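Putative NAD(P)H-flavin oxidoreductase (Streptococcus pyogenes serotype M1, PDB 2HAY) probably acts as an FMN-dependent oxidoreductase of the nitroreductase family, using NADH or NADPH, and binds flavin mononucleotide as a dimer. Local coordinates at residues S125-D130 and R138-W143; F85-A90 and H179-H184; G153-T158 and S196-G201; E66-F71 and Y77-A82. All coordinates share one frame; numbering follows the deposited sequence. Where two conformers were deposited one is given.

Contact 1 of 4, residues S125-D130 and R138-W143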
loop_
_atom_site.group_PDB
_atom_site.type_symbol
_atom_site.label_atom_id
_atom_site.label_comp_id
_atom_site.label_asym_id
_atom_site.label_seq_id
_atom_site.Cartn_x
_atom_site.Cartn_y
_atom_site.Cartn_z
ATOM N N SER B 125 18.949 6.711 12.406
ATOM C CA SER B 125 18.918 5.393 13.043
ATOM C C SER B 125 17.797 4.549 12.477
ATOM O O SER B 125 17.942 3.335 12.372
ATOM C CB SER B 125 18.832 5.468 14.574
ATOM O OG SER B 125 17.665 6.153 14.982
ATOM N N PHE B 126 16.695 5.197 12.107
ATOM C CA PHE B 126 15.577 4.522 11.455
ATOM C C PHE B 126 16.025 3.824 10.160
ATOM O O PHE B 126 15.699 2.659 9.941
ATOM C CB PHE B 126 14.435 5.501 11.172
ATOM C CG PHE B 126 13.313 4.921 10.338
ATOM C CD1 PHE B 126 13.045 5.414 9.054
ATOM C CD2 PHE B 126 12.503 3.886 10.846
ATOM C CE1 PHE B 126 11.979 4.878 8.284
ATOM C CE2 PHE B 126 11.455 3.340 10.100
ATOM C CZ PHE B 126 11.181 3.826 8.826
ATOM N N GLN B 127 16.778 4.519 9.311
ATOM C CA GLN B 127 17.251 3.915 8.052
ATOM C C GLN B 127 18.435 2.962 8.215
ATOM O O GLN B 127 18.565 2.010 7.462
ATOM C CB GLN B 127 17.589 4.994 7.024
ATOM C CG GLN B 127 16.357 5.795 6.537
ATOM C CD GLN B 127 16.648 6.596 5.279
ATOM O OE1 GLN B 127 17.807 6.828 4.940
ATOM N NE2 GLN B 127 15.602 7.011 4.581
ATOM N N LYS B 128 19.300 3.217 9.188
ATOM C CA LYS B 128 20.489 2.396 9.382
ATOM C C LYS B 128 20.201 1.151 10.225
ATOM O O LYS B 128 20.707 0.072 9.922
ATOM C CB LYS B 128 21.618 3.198 10.040
ATOM C CG LYS B 128 22.224 4.272 9.174
ATOM C CD LYS B 128 23.502 4.845 9.781
ATOM C CE LYS B 128 24.245 5.640 8.699
ATOM N NZ LYS B 128 25.167 6.646 9.279
ATOM N N GLU B 129 19.354 1.302 11.243
ATOM C CA GLU B 129 19.165 0.252 12.245
ATOM C C GLU B 129 17.780 -0.414 12.229
ATOM O O GLU B 129 17.696 -1.639 12.204
ATOM C CB GLU B 129 19.552 0.778 13.634
ATOM C CG GLU B 129 21.052 1.146 13.719
ATOM C CD GLU B 129 21.313 2.453 14.446
ATOM O OE1 GLU B 129 20.854 2.575 15.610
ATOM O OE2 GLU B 129 21.981 3.349 13.848
ATOM N N ASP B 130 16.710 0.383 12.211
ATOM C CA ASP B 130 15.320 -0.138 12.193
ATOM C C ASP B 130 14.973 -0.863 10.904
ATOM O O ASP B 130 14.455 -1.965 10.947
ATOM C CB ASP B 130 14.293 0.963 12.470
ATOM C CG ASP B 130 14.509 1.617 13.806
ATOM O OD1 ASP B 130 15.149 0.994 14.648
ATOM O OD2 ASP B 130 14.060 2.754 14.023
ATOM N N ARG B 138 18.441 0.339 -3.679
ATOM C CA ARG B 138 17.307 -0.513 -4.089
ATOM C C ARG B 138 16.263 -0.631 -2.971
ATOM O O ARG B 138 15.048 -0.512 -3.220
ATOM C CB ARG B 138 17.802 -1.906 -4.517
ATOM C CG ARG B 138 16.728 -3.033 -4.596
ATOM C CD ARG B 138 15.770 -2.759 -5.704
ATOM N NE ARG B 138 14.693 -3.747 -5.848
ATOM C CZ ARG B 138 14.693 -4.737 -6.737
ATOM N NH1 ARG B 138 15.748 -4.937 -7.541
ATOM N NH2 ARG B 138 13.642 -5.539 -6.805
ATOM N N ALA B 139 16.748 -0.870 -1.750
ATOM C CA ALA B 139 15.880 -0.939 -0.567
ATOM C C ALA B 139 15.186 0.406 -0.311
ATOM O O ALA B 139 14.031 0.460 0.052
ATOM C CB ALA B 139 16.664 -1.412 0.695
ATOM N N LEU B 140 15.911 1.490 -0.515
ATOM C CA LEU B 140 15.382 2.828 -0.283
ATOM C C LEU B 140 14.278 3.147 -1.265
ATOM O O LEU B 140 13.278 3.775 -0.917
ATOM C CB LEU B 140 16.518 3.819 -0.478
ATOM C CG LEU B 140 17.130 4.652 0.657
ATOM C CD1 LEU B 140 16.734 4.254 2.038
ATOM C CD2 LEU B 140 18.606 4.817 0.489
ATOM N N PHE B 141 14.483 2.734 -2.512
ATOM C CA PHE B 141 13.484 2.902 -3.543
ATOM C C PHE B 141 12.265 2.071 -3.219
ATOM O O PHE B 141 11.120 2.547 -3.360
ATOM C CB PHE B 141 14.020 2.543 -4.950
ATOM C CG PHE B 141 12.947 2.584 -5.990
ATOM C CD1 PHE B 141 12.465 3.822 -6.457
ATOM C CD2 PHE B 141 12.333 1.404 -6.422
ATOM C CE1 PHE B 141 11.433 3.890 -7.341
ATOM C CE2 PHE B 141 11.271 1.457 -7.344
ATOM C CZ PHE B 141 10.829 2.711 -7.813
ATOM N N ASP B 142 12.492 0.815 -2.816
ATOM C CA ASP B 142 11.386 -0.091 -2.504
ATOM C C ASP B 142 10.605 0.458 -1.305
ATOM O O ASP B 142 9.385 0.335 -1.244
ATOM C CB ASP B 142 11.888 -1.523 -2.295
ATOM C CG ASP B 142 12.056 -2.287 -3.614
ATOM O OD1 ASP B 142 11.383 -1.952 -4.611
ATOM O OD2 ASP B 142 12.833 -3.260 -3.666
ATOM N N TRP B 143 11.298 1.149 -0.398
ATOM C CA TRP B 143 10.623 1.822 0.687
ATOM C C TRP B 143 9.692 2.959 0.264
ATOM O O TRP B 143 8.542 3.029 0.732
ATOM C CB TRP B 143 11.643 2.302 1.705
ATOM C CG TRP B 143 11.081 3.125 2.805
ATOM C CD1 TRP B 143 10.205 2.720 3.782
ATOM C CD2 TRP B 143 11.364 4.510 3.063
ATOM N NE1 TRP B 143 9.949 3.759 4.650
ATOM C CE2 TRP B 143 10.638 4.871 4.235
ATOM C CE3 TRP B 143 12.175 5.471 2.436
ATOM C CZ2 TRP B 143 10.681 6.173 4.786
ATOM C CZ3 TRP B 143 12.224 6.763 2.984
ATOM C CH2 TRP B 143 11.472 7.099 4.154
#

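Contact 2 of 4, residues F85-A90 and H179-H184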
loop_
_atom_site.group_PDB
_atom_site.type_symbol
_atom_site.label_atom_id
_atom_site.label_comp_id
_atom_site.label_asym_id
_atom_site.label_seq_id
_atom_site.Cartn_x
_atom_site.Cartn_y
_atom_site.Cartn_z
ATOM N N PHE B 85 -5.548 5.944 -17.132
ATOM C CA PHE B 85 -4.442 5.098 -16.756
ATOM C C PHE B 85 -3.511 5.946 -15.927
ATOM O O PHE B 85 -3.097 7.021 -16.369
ATOM C CB PHE B 85 -3.735 4.609 -18.010
ATOM C CG PHE B 85 -3.199 3.236 -17.885
ATOM C CD1 PHE B 85 -1.931 3.025 -17.374
ATOM C CD2 PHE B 85 -3.956 2.149 -18.290
ATOM C CE1 PHE B 85 -1.428 1.743 -17.248
ATOM C CE2 PHE B 85 -3.459 0.855 -18.167
ATOM C CZ PHE B 85 -2.201 0.652 -17.647
ATOM N N ILE B 86 -3.201 5.486 -14.718
ATOM C CA ILE B 86 -2.390 6.280 -13.783
ATOM C C ILE B 86 -1.079 5.591 -13.467
ATOM O O ILE B 86 -1.068 4.417 -13.108
ATOM C CB ILE B 86 -3.147 6.561 -12.460
ATOM C CG1 ILE B 86 -4.327 7.517 -12.730
ATOM C CG2 ILE B 86 -2.208 7.115 -11.398
ATOM C CD1 ILE B 86 -5.190 7.805 -11.503
ATOM N N LEU B 87 0.019 6.332 -13.595
ATOM C CA LEU B 87 1.342 5.832 -13.241
ATOM C C LEU B 87 1.683 6.278 -11.844
ATOM O O LEU B 87 1.612 7.469 -11.559
ATOM C CB LEU B 87 2.416 6.371 -14.224
ATOM C CG LEU B 87 2.093 6.287 -15.712
ATOM C CD1 LEU B 87 3.229 6.932 -16.508
ATOM C CD2 LEU B 87 1.877 4.839 -16.152
ATOM N N LEU B 88 2.059 5.325 -10.990
ATOM C CA LEU B 88 2.473 5.627 -9.603
ATOM C C LEU B 88 3.992 5.643 -9.592
ATOM O O LEU B 88 4.639 4.642 -9.914
ATOM C CB LEU B 88 1.921 4.598 -8.611
ATOM C CG LEU B 88 0.406 4.583 -8.418
ATOM C CD1 LEU B 88 -0.335 3.844 -9.577
ATOM C CD2 LEU B 88 0.085 3.971 -7.077
ATOM N N ILE B 89 4.555 6.813 -9.303
ATOM C CA ILE B 89 6.004 7.045 -9.391
ATOM C C ILE B 89 6.562 7.236 -7.986
ATOM O O ILE B 89 5.969 7.989 -7.180
ATOM C CB ILE B 89 6.317 8.319 -10.255
ATOM C CG1 ILE B 89 5.586 8.323 -11.606
ATOM C CG2 ILE B 89 7.844 8.570 -10.407
ATOM C CD1 ILE B 89 5.762 7.084 -12.464
ATOM N N ALA B 90 7.665 6.547 -7.665
ATOM C CA ALA B 90 8.328 6.750 -6.359
ATOM C C ALA B 90 9.727 7.405 -6.470
ATOM O O ALA B 90 10.456 7.166 -7.449
ATOM C CB ALA B 90 8.406 5.448 -5.596
ATOM N N HIS B 179 12.531 3.258 -19.058
ATOM C CA HIS B 179 13.241 3.881 -20.145
ATOM C C HIS B 179 12.338 4.545 -21.164
ATOM O O HIS B 179 12.725 5.563 -21.741
ATOM C CB HIS B 179 14.289 2.944 -20.753
ATOM C CG HIS B 179 15.484 2.784 -19.864
ATOM N ND1 HIS B 179 15.480 1.958 -18.760
ATOM C CD2 HIS B 179 16.695 3.388 -19.877
ATOM C CE1 HIS B 179 16.638 2.048 -18.138
ATOM N NE2 HIS B 179 17.399 2.897 -18.804
ATOM N N ILE B 180 11.132 4.013 -21.352
ATOM C CA ILE B 180 10.174 4.642 -22.264
ATOM C C ILE B 180 9.715 5.958 -21.659
ATOM O O ILE B 180 9.625 6.955 -22.358
ATOM C CB ILE B 180 8.973 3.707 -22.583
ATOM C CG1 ILE B 180 9.420 2.556 -23.486
ATOM C CG2 ILE B 180 7.786 4.468 -23.233
ATOM C CD1 ILE B 180 8.496 1.331 -23.367
ATOM N N LEU B 181 9.471 5.956 -20.349
ATOM C CA LEU B 181 8.987 7.137 -19.642
ATOM C C LEU B 181 10.032 8.234 -19.573
ATOM O O LEU B 181 9.712 9.400 -19.772
ATOM C CB LEU B 181 8.506 6.799 -18.229
ATOM C CG LEU B 181 7.287 5.890 -18.075
ATOM C CD1 LEU B 181 6.904 5.773 -16.586
ATOM C CD2 LEU B 181 6.137 6.389 -18.919
ATOM N N ALA B 182 11.273 7.861 -19.287
ATOM C CA ALA B 182 12.374 8.836 -19.331
ATOM C C ALA B 182 12.576 9.398 -20.744
ATOM O O ALA B 182 12.781 10.596 -20.915
ATOM C CB ALA B 182 13.651 8.228 -18.803
ATOM N N LYS B 183 12.487 8.528 -21.748
ATOM C CA LYS B 183 12.684 8.928 -23.136
ATOM C C LYS B 183 11.668 10.034 -23.501
ATOM O O LYS B 183 12.007 11.000 -24.179
ATOM C CB LYS B 183 12.560 7.702 -24.045
ATOM C CG LYS B 183 12.643 7.986 -25.540
ATOM C CD LYS B 183 11.511 7.290 -26.295
ATOM C CE LYS B 183 11.854 5.881 -26.700
ATOM N NZ LYS B 183 11.354 5.656 -28.089
ATOM N N HIS B 184 10.446 9.921 -22.981
ATOM C CA HIS B 184 9.434 10.945 -23.225
ATOM C C HIS B 184 9.397 12.097 -22.205
ATOM O O HIS B 184 8.483 12.912 -22.242
ATOM C CB HIS B 184 8.047 10.307 -23.396
ATOM C CG HIS B 184 7.896 9.551 -24.676
ATOM N ND1 HIS B 184 7.461 10.140 -25.842
ATOM C CD2 HIS B 184 8.131 8.254 -24.978
ATOM C CE1 HIS B 184 7.427 9.235 -26.805
ATOM N NE2 HIS B 184 7.838 8.083 -26.308
#

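Contact 3 of 4, residues G153-T158 and S196-G201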
loop_
_atom_site.group_PDB
_atom_site.type_symbol
_atom_site.label_atom_id
_atom_site.label_comp_id
_atom_site.label_asym_id
_atom_site.label_seq_id
_atom_site.Cartn_x
_atom_site.Cartn_y
_atom_site.Cartn_z
ATOM N N GLY B 153 -4.227 1.808 -2.785
ATOM C CA GLY B 153 -5.369 1.377 -2.012
ATOM C C GLY B 153 -6.447 2.445 -1.883
ATOM O O GLY B 153 -7.630 2.163 -2.093
ATOM N N ASN B 154 -6.039 3.666 -1.521
ATOM C CA ASN B 154 -7.007 4.743 -1.348
ATOM C C ASN B 154 -7.688 5.119 -2.646
ATOM O O ASN B 154 -8.879 5.380 -2.657
ATOM C CB ASN B 154 -6.375 5.969 -0.669
ATOM C CG ASN B 154 -6.133 5.733 0.814
ATOM O OD1 ASN B 154 -5.058 6.032 1.354
ATOM N ND2 ASN B 154 -7.128 5.167 1.479
HETATM N N MSE B 155 -6.930 5.144 -3.736
HETATM C CA MSE B 155 -7.512 5.392 -5.059
HETATM C C MSE B 155 -8.570 4.361 -5.449
HETATM O O MSE B 155 -9.642 4.724 -5.906
HETATM C CB MSE B 155 -6.419 5.472 -6.126
HETATM C CG MSE B 155 -5.678 6.787 -6.058
HETATM SE SE MSE B 155 -4.635 7.122 -7.654
HETATM C CE MSE B 155 -3.182 5.900 -7.350
HETATM N N MSE B 156 -8.238 3.086 -5.282
HETATM C CA MSE B 156 -9.122 1.980 -5.627
HETATM C C MSE B 156 -10.389 1.917 -4.790
HETATM O O MSE B 156 -11.430 1.561 -5.323
HETATM C CB MSE B 156 -8.392 0.650 -5.529
HETATM C CG MSE B 156 -7.355 0.446 -6.660
HETATM SE SE MSE B 156 -6.744 -1.396 -6.653
HETATM C CE MSE B 156 -5.795 -1.330 -4.972
HETATM N N MSE B 157 -10.297 2.246 -3.498
HETATM C CA MSE B 157 -11.481 2.322 -2.628
HETATM C C MSE B 157 -12.393 3.490 -3.011
HETATM O O MSE B 157 -13.622 3.334 -3.103
HETATM C CB MSE B 157 -11.099 2.411 -1.139
HETATM C CG MSE B 157 -12.315 2.464 -0.198
HETATM SE SE MSE B 157 -13.483 0.900 -0.382
HETATM C CE MSE B 157 -12.343 -0.324 0.606
ATOM N N THR B 158 -11.782 4.650 -3.225
ATOM C CA THR B 158 -12.484 5.824 -3.736
ATOM C C THR B 158 -13.175 5.509 -5.069
ATOM O O THR B 158 -14.359 5.729 -5.182
ATOM C CB THR B 158 -11.514 7.018 -3.867
ATOM O OG1 THR B 158 -10.920 7.255 -2.586
ATOM C CG2 THR B 158 -12.253 8.298 -4.323
ATOM N N SER B 196 4.159 1.240 -9.912
ATOM C CA SER B 196 3.069 0.434 -10.449
ATOM C C SER B 196 2.196 1.281 -11.409
ATOM O O SER B 196 2.450 2.477 -11.615
ATOM C CB SER B 196 2.227 -0.138 -9.280
ATOM O OG SER B 196 1.559 0.902 -8.609
HETATM N N MSE B 197 1.180 0.656 -11.989
HETATM C CA MSE B 197 0.185 1.370 -12.777
HETATM C C MSE B 197 -1.208 1.018 -12.251
HETATM O O MSE B 197 -1.395 -0.015 -11.610
HETATM C CB MSE B 197 0.277 0.958 -14.254
HETATM C CG MSE B 197 1.638 1.095 -14.910
HETATM SE SE MSE B 197 1.641 0.184 -16.687
HETATM C CE MSE B 197 3.503 0.336 -17.099
ATOM N N LEU B 198 -2.183 1.868 -12.540
ATOM C CA LEU B 198 -3.565 1.612 -12.175
ATOM C C LEU B 198 -4.448 1.982 -13.370
ATOM O O LEU B 198 -4.444 3.125 -13.796
ATOM C CB LEU B 198 -3.950 2.473 -10.956
ATOM C CG LEU B 198 -5.381 2.358 -10.430
ATOM C CD1 LEU B 198 -5.648 0.943 -9.874
ATOM C CD2 LEU B 198 -5.568 3.406 -9.355
ATOM N N SER B 199 -5.189 1.031 -13.924
ATOM C CA SER B 199 -6.216 1.390 -14.911
ATOM C C SER B 199 -7.540 1.676 -14.218
ATOM O O SER B 199 -7.852 1.073 -13.206
ATOM C CB SER B 199 -6.403 0.289 -15.957
ATOM O OG SER B 199 -6.649 -0.947 -15.328
ATOM N N LEU B 200 -8.305 2.612 -14.767
ATOM C CA LEU B 200 -9.610 2.948 -14.233
ATOM C C LEU B 200 -10.635 3.054 -15.385
ATOM O O LEU B 200 -10.274 3.388 -16.521
ATOM C CB LEU B 200 -9.550 4.243 -13.415
ATOM C CG LEU B 200 -8.418 4.356 -12.398
ATOM C CD1 LEU B 200 -7.252 5.172 -13.012
ATOM C CD2 LEU B 200 -8.892 5.018 -11.142
ATOM N N GLY B 201 -11.894 2.743 -15.080
ATOM C CA GLY B 201 -12.968 2.782 -16.091
ATOM C C GLY B 201 -14.192 2.042 -15.611
ATOM O O GLY B 201 -14.387 1.874 -14.430
#

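Contact 4 of 4, residues E66-F71 and Y77-A82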
loop_
_atom_site.group_PDB
_atom_site.type_symbol
_atom_site.label_atom_id
_atom_site.label_comp_id
_atom_site.label_asym_id
_atom_site.label_seq_id
_atom_site.Cartn_x
_atom_site.Cartn_y
_atom_site.Cartn_z
ATOM N N GLU B 66 0.876 2.883 -26.351
ATOM C CA GLU B 66 1.195 1.941 -27.429
ATOM C C GLU B 66 2.633 1.396 -27.308
ATOM O O GLU B 66 2.871 0.200 -27.490
ATOM C CB GLU B 66 0.946 2.582 -28.817
ATOM C CG GLU B 66 -0.556 2.822 -29.189
ATOM C CD GLU B 66 -0.783 3.660 -30.475
ATOM O OE1 GLU B 66 0.144 3.818 -31.308
ATOM O OE2 GLU B 66 -1.919 4.163 -30.666
ATOM N N GLU B 67 3.576 2.276 -26.983
ATOM C CA GLU B 67 4.966 1.899 -26.733
ATOM C C GLU B 67 5.186 1.026 -25.492
ATOM O O GLU B 67 6.045 0.150 -25.499
ATOM C CB GLU B 67 5.834 3.145 -26.651
ATOM C CG GLU B 67 7.265 2.881 -26.949
ATOM C CD GLU B 67 8.084 4.161 -27.116
ATOM O OE1 GLU B 67 7.490 5.270 -27.174
ATOM O OE2 GLU B 67 9.329 4.027 -27.185
ATOM N N ILE B 68 4.412 1.257 -24.433
ATOM C CA ILE B 68 4.516 0.466 -23.200
ATOM C C ILE B 68 4.012 -0.963 -23.430
ATOM O O ILE B 68 4.589 -1.929 -22.935
ATOM C CB ILE B 68 3.769 1.171 -22.012
ATOM C CG1 ILE B 68 4.616 2.338 -21.475
ATOM C CG2 ILE B 68 3.406 0.192 -20.887
ATOM C CD1 ILE B 68 3.839 3.264 -20.530
ATOM N N LYS B 69 2.966 -1.078 -24.243
ATOM C CA LYS B 69 2.182 -2.313 -24.408
ATOM C C LYS B 69 2.937 -3.659 -24.654
ATOM O O LYS B 69 2.609 -4.651 -23.998
ATOM C CB LYS B 69 1.095 -2.077 -25.463
ATOM C CG LYS B 69 -0.236 -2.756 -25.197
ATOM C CD LYS B 69 -1.248 -2.401 -26.302
ATOM C CE LYS B 69 -2.124 -1.194 -25.918
ATOM N NZ LYS B 69 -2.988 -0.777 -27.080
ATOM N N PRO B 70 3.925 -3.710 -25.590
ATOM C CA PRO B 70 4.673 -4.967 -25.784
ATOM C C PRO B 70 5.461 -5.462 -24.564
ATOM O O PRO B 70 5.872 -6.626 -24.535
ATOM C CB PRO B 70 5.680 -4.625 -26.896
ATOM C CG PRO B 70 5.128 -3.451 -27.582
ATOM C CD PRO B 70 4.386 -2.668 -26.528
ATOM N N PHE B 71 5.701 -4.594 -23.588
ATOM C CA PHE B 71 6.489 -4.999 -22.431
ATOM C C PHE B 71 5.648 -5.090 -21.188
ATOM O O PHE B 71 6.185 -5.219 -20.100
ATOM C CB PHE B 71 7.645 -4.026 -22.207
ATOM C CG PHE B 71 8.416 -3.706 -23.464
ATOM C CD1 PHE B 71 8.308 -2.452 -24.049
ATOM C CD2 PHE B 71 9.213 -4.665 -24.065
ATOM C CE1 PHE B 71 9.009 -2.138 -25.204
ATOM C CE2 PHE B 71 9.931 -4.378 -25.232
ATOM C CZ PHE B 71 9.829 -3.108 -25.804
ATOM N N TYR B 77 -5.055 -5.406 -22.285
ATOM C CA TYR B 77 -6.412 -4.939 -22.525
ATOM C C TYR B 77 -6.708 -3.676 -21.723
ATOM O O TYR B 77 -7.492 -2.839 -22.152
ATOM C CB TYR B 77 -7.410 -6.060 -22.275
ATOM C CG TYR B 77 -7.352 -7.077 -23.376
ATOM C CD1 TYR B 77 -6.540 -8.197 -23.272
ATOM C CD2 TYR B 77 -8.080 -6.894 -24.548
ATOM C CE1 TYR B 77 -6.462 -9.135 -24.300
ATOM C CE2 TYR B 77 -8.022 -7.837 -25.593
ATOM C CZ TYR B 77 -7.203 -8.947 -25.459
ATOM O OH TYR B 77 -7.132 -9.865 -26.477
ATOM N N GLN B 78 -6.027 -3.508 -20.596
ATOM C CA GLN B 78 -6.217 -2.312 -19.773
ATOM C C GLN B 78 -5.749 -1.038 -20.495
ATOM O O GLN B 78 -6.494 -0.064 -20.569
ATOM C CB GLN B 78 -5.551 -2.481 -18.407
ATOM C CG GLN B 78 -6.170 -3.572 -17.557
ATOM C CD GLN B 78 -5.421 -4.895 -17.628
ATOM O OE1 GLN B 78 -5.049 -5.378 -18.713
ATOM N NE2 GLN B 78 -5.183 -5.491 -16.459
ATOM N N LEU B 79 -4.522 -1.066 -21.043
ATOM C CA LEU B 79 -4.017 -0.001 -21.915
ATOM C C LEU B 79 -4.905 0.237 -23.156
ATOM O O LEU B 79 -5.078 1.386 -23.582
ATOM C CB LEU B 79 -2.579 -0.307 -22.345
ATOM C CG LEU B 79 -1.444 -0.189 -21.320
ATOM C CD1 LEU B 79 -0.187 -0.847 -21.866
ATOM C CD2 LEU B 79 -1.149 1.264 -20.941
ATOM N N GLU B 80 -5.470 -0.828 -23.734
ATOM C CA GLU B 80 -6.381 -0.680 -24.860
ATOM C C GLU B 80 -7.679 0.050 -24.511
ATOM O O GLU B 80 -8.138 0.903 -25.282
ATOM C CB GLU B 80 -6.789 -2.035 -25.440
ATOM C CG GLU B 80 -5.808 -2.682 -26.358
ATOM C CD GLU B 80 -5.772 -2.089 -27.765
ATOM O OE1 GLU B 80 -6.755 -1.443 -28.228
ATOM O OE2 GLU B 80 -4.730 -2.304 -28.408
ATOM N N THR B 81 -8.291 -0.309 -23.381
ATOM C CA THR B 81 -9.722 -0.041 -23.185
ATOM C C THR B 81 -10.067 0.855 -22.000
ATOM O O THR B 81 -11.188 1.383 -21.922
ATOM C CB THR B 81 -10.523 -1.360 -23.053
ATOM O OG1 THR B 81 -10.056 -2.091 -21.927
ATOM C CG2 THR B 81 -10.377 -2.237 -24.321
ATOM N N ALA B 82 -9.114 1.048 -21.087
ATOM C CA ALA B 82 -9.395 1.786 -19.858
ATOM C C ALA B 82 -9.694 3.240 -20.172
ATOM O O ALA B 82 -9.184 3.788 -21.137
ATOM C CB ALA B 82 -8.230 1.674 -18.865
#

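Contact 1 of 4, residues S125-D130 and R138-W143
Phe126 and Gln127 meet Trp143 and Leu140 where helix 116-130 approaches the first turns of helix 137-162. The segment axes stay 12.3 Å apart, at 116° between their N-to-C directions. The side chains bridge the gap, and all four are buried. The tight part centres on the six-membered ring of Trp143. Its CZ2 comes to the edge of the Phe126 ring, close to that ring's plane, 3.9 Å from CE1. CG of Phe126 stands anti to the backbone N (chi1 172°), which carries the ring toward the indole. Gln127 reaches out with an extended chain beyond CG. Its NE2 lies 3.7 Å from Trp143 CZ3, and the amide plane stands nearly perpendicular to the indole, at 86°. The same NE2 is 3.9 Å from Leu140 CD1, the methyl that supplies that residue's contact. These are van der Waals contacts. NE2 is hydrogen-bonded to Ala94 O.

The other side of helix 116-130 is looser. Lys128 turns aside to Glu124 and Tyr96, and Glu129 is exposed. On helix 137-162, away from the contact, Arg138 NE and Asp142 OD2 pair at 2.9 Å.

The second subunit borders the contact. Trp143 NE1 donates to Glu170 of that subunit, an FMN-site residue on which Phe126 also packs, and Phe126 is about 6 Å from a bound FMN. The arrangement is a pair of consecutive helices meeting beside the subunit interface. Phe126 touches Met131 and Trp143 touches Met133, both in the short loop that joins helix 116-130 to helix 137-162.

Contact 2 of 4, residues F85-A90 and H179-H184
Leu87 and Leu181 mark the closest backbone approach here, with CA atoms 10.1 Å apart. Segment 85-90 is extended and belongs to an inner strand of the antiparallel sheet. Residues 179-183 form the end of helix 174-183, and His184 is the first to leave helical angles. This is helix-on-sheet packing in the α+β fold of the nitroreductase family.

The strand presents alternate residues to the helix. Leu87 and Ile89 point toward it, while Leu88 faces the opposite side of the sheet and packs on helix 137-162. Leu181 is the helix's sole residue in the contact and takes both partners. Leu87 and Leu181 reach for each other tip to tip. In both, CG lies anti to the carbonyl carbon (chi1 -47° and -65°), and the two side chains meet through their methyls. Ile89 adds a looser contact, its CD1 4.5 Å from Leu181 CD1. All three residues are buried and the contact is wholly apolar. Ile187, in the loop after the helix, touches both Ile89 and Leu181. Val57 of strand 54-59 lies against Leu87 and Ile89.

Leu87 CD1 rests against both branches of Leu181, 3.8 Å from CD2 and 3.9 Å from CD1.

Contact 3 of 4, residues G153-T158 and S196-G201
Leu198 points from strand 192-201 toward selenomethionines Met155 and Met156 of helix 137-162. This is the long helix packed on the antiparallel sheet of the nitroreductase fold. The nearest CA atoms, those of Met156 and Leu198, are 8.6 Å apart.

The contact across the segments is apolar. Leu198 CG stands anti to the backbone N (chi1 179°), and the two methyls divide between neighbouring helix residues. CD1 goes to Met156, 3.7 Å from its CG, with SE a little farther at 4.1 Å. CD2 goes to Met155, 3.9 Å from CB. Met155 and Leu198 run past each other in opposite directions. The bend of Met155 at chi3 (-75°) brings its CE back to 4.0 Å from the same CD2. All three residues are buried. Ile38 and Ala42 of helix 32-43 cover Met155. Met156 also touches Pro46 of the second subunit, and its side chain is about 5 Å from a bound FMN.

The hydrogen bonds run elsewhere. Leu198 pairs by backbone with Ile86 of the adjacent strand. In the helix, Asn154 O accepts twice from Thr158, from opposite faces of its plane: N at 3.0 Å and the hydroxyl OG1 at 2.8 Å.

Contact 4 of 4, residues E66-F71 and Y77-A82
The carboxylate of Glu80 meets Lys69 over one face. Lys69 NZ sits 2.7 Å from OE2 and lies 67° out of the carboxylate plane, so this hydrogen-bonded salt bridge comes from above the flat group. The other oxygen, OE1, is 4.0 Å from NZ, which makes the grip one-sided. Glu80 is bent at chi2 (-77°), and this turns its end toward Lys69. The two side chains cross at about a right angle. A second flat group lies within segment 66-71: the Phe71 ring has Pro70 CB over the centre of one face, 4.3 Å above the plane.

The apolar part of the contact lies alongside the salt bridge, on the buried side. Lys69 and Leu79 slide past each other in opposite directions. Lys69 CE rests 3.7 Å from Leu79 CB, and Leu79 CD1 is 3.8 Å from Lys69 CG. The same CD1 touches Ile68 CG2 at 3.9 Å. Ile68 and Leu79 are buried, whereas Glu80 is exposed, so the pair of charges probably lies along the outer margin of this packing.

Segment 77-82 ends its helix with a side-chain bond. Thr81 OG1 donates to Tyr77 O at 2.7 Å, on the opposite face of that carbonyl from Thr81 N.

The whole is a pair of short consecutive helices, 62-68 and 76-81, beside the flavin site. The short connection between them carries Gly74, and the second helix carries Gln78; both bind FMN. Gln78 packs on Cys167 and Ile169 of strand 165-169, as part of the FMN pocket of this nitroreductase-family protein.

In the fold
Contacts 2 and 3 share the antiparallel sheet, from opposite faces. Their strands are neighbours, joined by Ile86 N to Leu198 O at 2.8 Å and Leu88 N to Ser196 O at 2.9 Å, both probable hydrogen bonds. Contact 4 joins contact 2 through Glu67, whose OE2 meets Lys183 NZ at 2.8 Å. It also touches contact 3, where Gln78 CG lies 3.5 Å from Ser199 OG. Contact 1 uses the same helix 137-162 as contact 3, but their centres are 26 Å apart. Contact 4 holds the FMN-binding Gln78. Met156 is about 5 Å from a bound FMN. Phe126 is about 6 Å from one too, probably a different copy. Contacts 1 and 3 both touch the second subunit.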